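Local structure of universal stress protein (Pseudomonas aeruginosa UCBPP-PA14, 7MQ5) at residues A238-A247 with L267-P276. The protein is of unknown function but belongs to the universal stress protein family, whose members are generally linked to survival under stress. Numbering follows the deposited sequence. Where two conformers were deposited one is given.
Sequences AVVTVIGTVA and LESDVLVLKP
With chi1 of 67°, Ser269 sets OG between its own backbone N and carbonyl carbon, while Thr241 holds OG1 beside its backbone N (chi1 -57°); the two hydroxyls thereby meet, Thr241 OG1 donating a hydrogen bond to Ser269 OG at 2.9 Å. Ser269 OG in turn donates one to Asp270 O, which also accepts Thr241 N at 2.9 Å from the opposite face of the carbonyl plane. The Leu267 side chain crosses that of Thr241 at about a right angle, its CD1 3.9 Å from Thr241 CB. Beyond this corner strands 240-244 and 270-274 run parallel, and Leu272 bonds to the other strand through both its N and its O; Ile243 N meets Leu272 O at 3.0 Å, nearly straight (171° at the hydrogen). On the face of Val242, its CG1 lies 3.8 Å from Leu274 CD1, and Leu272 runs alongside; His160 of helix 148-167 covers both leucines. On the other face Ile243 CD1 packs 4.0 Å from Val271 CG1, beneath Leu264 of helix 258-264, which links the strands in a beta-alpha-beta unit. Past the strands Thr245 OG1 sits 3.4 Å from Pro276 CD, at the start of helix 277-287. Asp270 OD2 forms a salt bridge with Arg26 and a hydrogen bond with Trp132 NE1, while OD1 accepts the backbone N-H groups of Lys127 and Thr128. Two successive hydroxyl hydrogen bonds thus satisfy the buried polar corner around Thr241 and Ser269, with aliphatic contacts following on both faces.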
loop_
_atom_site.group_PDB
_atom_site.type_symbol
_atom_site.label_atom_id
_atom_site.label_comp_id
_atom_site.label_asym_id
_atom_site.label_seq_id
_atom_site.Cartn_x
_atom_site.Cartn_y
_atom_site.Cartn_z
ATOM N N ALA A 238 -9.238 9.731 6.004
ATOM C CA ALA A 238 -9.021 8.337 5.554
ATOM C C ALA A 238 -7.969 7.666 6.441
ATOM O O ALA A 238 -6.951 8.313 6.783
ATOM C CB ALA A 238 -8.584 8.319 4.110
ATOM N N VAL A 239 -8.173 6.387 6.728
ATOM C CA VAL A 239 -7.210 5.611 7.556
ATOM C C VAL A 239 -6.273 4.805 6.642
ATOM O O VAL A 239 -5.147 4.504 7.076
ATOM C CB VAL A 239 -7.964 4.757 8.586
ATOM C CG1 VAL A 239 -8.777 3.637 7.962
ATOM C CG2 VAL A 239 -7.026 4.246 9.660
ATOM N N VAL A 240 -6.712 4.498 5.420
ATOM C CA VAL A 240 -5.863 3.827 4.400
ATOM C C VAL A 240 -6.113 4.516 3.064
ATOM O O VAL A 240 -7.284 4.757 2.747
ATOM C CB VAL A 240 -6.173 2.320 4.237
ATOM C CG1 VAL A 240 -5.323 1.698 3.136
ATOM C CG2 VAL A 240 -6.038 1.558 5.536
ATOM N N THR A 241 -5.040 4.788 2.323
ATOM C CA THR A 241 -5.138 5.257 0.924
ATOM C C THR A 241 -4.421 4.206 0.073
ATOM O O THR A 241 -3.298 3.826 0.405
ATOM C CB THR A 241 -4.553 6.663 0.729
ATOM O OG1 THR A 241 -5.219 7.572 1.608
ATOM C CG2 THR A 241 -4.721 7.158 -0.688
ATOM N N VAL A 242 -5.058 3.775 -1.001
ATOM C CA VAL A 242 -4.482 2.796 -1.952
ATOM C C VAL A 242 -4.109 3.565 -3.212
ATOM O O VAL A 242 -4.981 4.248 -3.793
ATOM C CB VAL A 242 -5.461 1.656 -2.260
ATOM C CG1 VAL A 242 -4.793 0.647 -3.182
ATOM C CG2 VAL A 242 -5.980 1.001 -0.985
ATOM N N ILE A 243 -2.842 3.469 -3.605
ATOM C CA ILE A 243 -2.334 4.182 -4.801
ATOM C C ILE A 243 -1.550 3.215 -5.682
ATOM O O ILE A 243 -1.122 2.133 -5.214
ATOM C CB ILE A 243 -1.447 5.385 -4.417
ATOM C CG1 ILE A 243 -0.104 4.942 -3.829
ATOM C CG2 ILE A 243 -2.184 6.350 -3.498
ATOM C CD1 ILE A 243 0.859 6.079 -3.593
ATOM N N GLY A 244 -1.407 3.609 -6.941
ATOM C CA GLY A 244 -0.538 2.898 -7.882
ATOM C C GLY A 244 0.602 3.802 -8.297
ATOM O O GLY A 244 0.442 5.033 -8.282
ATOM N N THR A 245 1.752 3.212 -8.571
ATOM C CA THR A 245 2.899 3.937 -9.143
ATOM C C THR A 245 2.623 4.211 -10.630
ATOM O O THR A 245 1.623 3.714 -11.184
ATOM C CB THR A 245 4.192 3.168 -8.850
ATOM O OG1 THR A 245 4.074 1.874 -9.438
ATOM C CG2 THR A 245 4.458 3.054 -7.366
ATOM N N VAL A 246 3.499 4.970 -11.272
ATOM C CA VAL A 246 3.267 5.410 -12.676
ATOM C C VAL A 246 3.226 4.192 -13.616
ATOM O O VAL A 246 3.960 3.212 -13.408
ATOM C CB VAL A 246 4.298 6.487 -13.067
ATOM C CG1 VAL A 246 5.725 5.964 -12.985
ATOM C CG2 VAL A 246 4.009 7.124 -14.415
ATOM N N ALA A 247 2.402 4.262 -14.664
ATOM C CA ALA A 247 2.204 3.092 -15.557
ATOM C C ALA A 247 3.503 2.706 -16.269
ATOM O O ALA A 247 3.714 1.495 -16.498
ATOM C CB ALA A 247 1.101 3.376 -16.541
ATOM N N LEU A 267 0.738 12.045 2.933
ATOM C CA LEU A 267 -0.432 11.400 3.571
ATOM C C LEU A 267 -0.157 11.089 5.037
ATOM O O LEU A 267 0.987 10.706 5.390
ATOM C CB LEU A 267 -0.761 10.105 2.832
ATOM C CG LEU A 267 -1.397 10.267 1.450
ATOM C CD1 LEU A 267 -1.422 8.923 0.746
ATOM C CD2 LEU A 267 -2.804 10.842 1.539
ATOM N N GLU A 268 -1.212 11.196 5.839
ATOM C CA GLU A 268 -1.189 10.817 7.271
ATOM C C GLU A 268 -1.869 9.453 7.438
ATOM O O GLU A 268 -1.754 8.874 8.518
ATOM C CB GLU A 268 -1.849 11.907 8.110
ATOM C CG GLU A 268 -1.102 13.234 8.037
ATOM C CD GLU A 268 -1.629 14.371 8.896
ATOM O OE1 GLU A 268 -2.850 14.434 9.127
ATOM O OE2 GLU A 268 -0.801 15.181 9.358
ATOM N N SER A 269 -2.565 8.979 6.411
ATOM C CA SER A 269 -3.176 7.634 6.402
ATOM C C SER A 269 -2.087 6.585 6.174
ATOM O O SER A 269 -1.006 6.924 5.693
ATOM C CB SER A 269 -4.204 7.521 5.277
ATOM O OG SER A 269 -3.563 7.584 3.996
ATOM N N ASP A 270 -2.394 5.343 6.517
ATOM C CA ASP A 270 -1.567 4.239 5.996
ATOM C C ASP A 270 -1.633 4.322 4.463
ATOM O O ASP A 270 -2.622 4.870 3.916
ATOM C CB ASP A 270 -2.092 2.873 6.430
ATOM C CG ASP A 270 -1.936 2.537 7.899
ATOM O OD1 ASP A 270 -1.428 3.375 8.673
ATOM O OD2 ASP A 270 -2.320 1.408 8.253
ATOM N N VAL A 271 -0.638 3.775 3.784
ATOM C CA VAL A 271 -0.633 3.801 2.303
ATOM C C VAL A 271 -0.308 2.401 1.785
ATOM O O VAL A 271 0.731 1.827 2.167
ATOM C CB VAL A 271 0.349 4.847 1.732
ATOM C CG1 VAL A 271 0.150 5.027 0.227
ATOM C CG2 VAL A 271 0.233 6.195 2.430
ATOM N N LEU A 272 -1.189 1.873 0.941
ATOM C CA LEU A 272 -0.929 0.611 0.221
ATOM C C LEU A 272 -0.452 0.993 -1.176
ATOM O O LEU A 272 -1.215 1.657 -1.913
ATOM C CB LEU A 272 -2.190 -0.248 0.161
ATOM C CG LEU A 272 -2.024 -1.559 -0.595
ATOM C CD1 LEU A 272 -1.002 -2.459 0.070
ATOM C CD2 LEU A 272 -3.345 -2.282 -0.760
ATOM N N VAL A 273 0.774 0.618 -1.501
ATOM C CA VAL A 273 1.417 0.993 -2.784
ATOM C C VAL A 273 1.433 -0.212 -3.725
ATOM O O VAL A 273 2.062 -1.235 -3.401
ATOM C CB VAL A 273 2.836 1.513 -2.515
ATOM C CG1 VAL A 273 3.514 1.908 -3.813
ATOM C CG2 VAL A 273 2.819 2.670 -1.528
ATOM N N LEU A 274 0.732 -0.070 -4.844
ATOM C CA LEU A 274 0.657 -1.104 -5.891
ATOM C C LEU A 274 1.465 -0.644 -7.102
ATOM O O LEU A 274 1.608 0.565 -7.303
ATOM C CB LEU A 274 -0.807 -1.328 -6.272
ATOM C CG LEU A 274 -1.726 -1.676 -5.109
ATOM C CD1 LEU A 274 -3.153 -1.833 -5.589
ATOM C CD2 LEU A 274 -1.263 -2.930 -4.392
ATOM N N LYS A 275 1.957 -1.599 -7.873
ATOM C CA LYS A 275 2.713 -1.291 -9.104
ATOM C C LYS A 275 2.066 -1.993 -10.282
ATOM O O LYS A 275 1.391 -3.004 -10.110
ATOM C CB LYS A 275 4.169 -1.736 -8.990
ATOM C CG LYS A 275 4.946 -1.128 -7.832
ATOM C CD LYS A 275 6.413 -1.461 -7.900
ATOM C CE LYS A 275 7.245 -0.836 -6.795
ATOM N NZ LYS A 275 7.120 -1.528 -5.487
ATOM N N PRO A 276 2.260 -1.466 -11.510
ATOM C CA PRO A 276 1.758 -2.135 -12.705
ATOM C C PRO A 276 2.333 -3.551 -12.817
ATOM O O PRO A 276 3.465 -3.778 -12.436
ATOM C CB PRO A 276 2.271 -1.263 -13.858
ATOM C CG PRO A 276 2.465 0.095 -13.241
ATOM C CD PRO A 276 2.916 -0.191 -11.826
#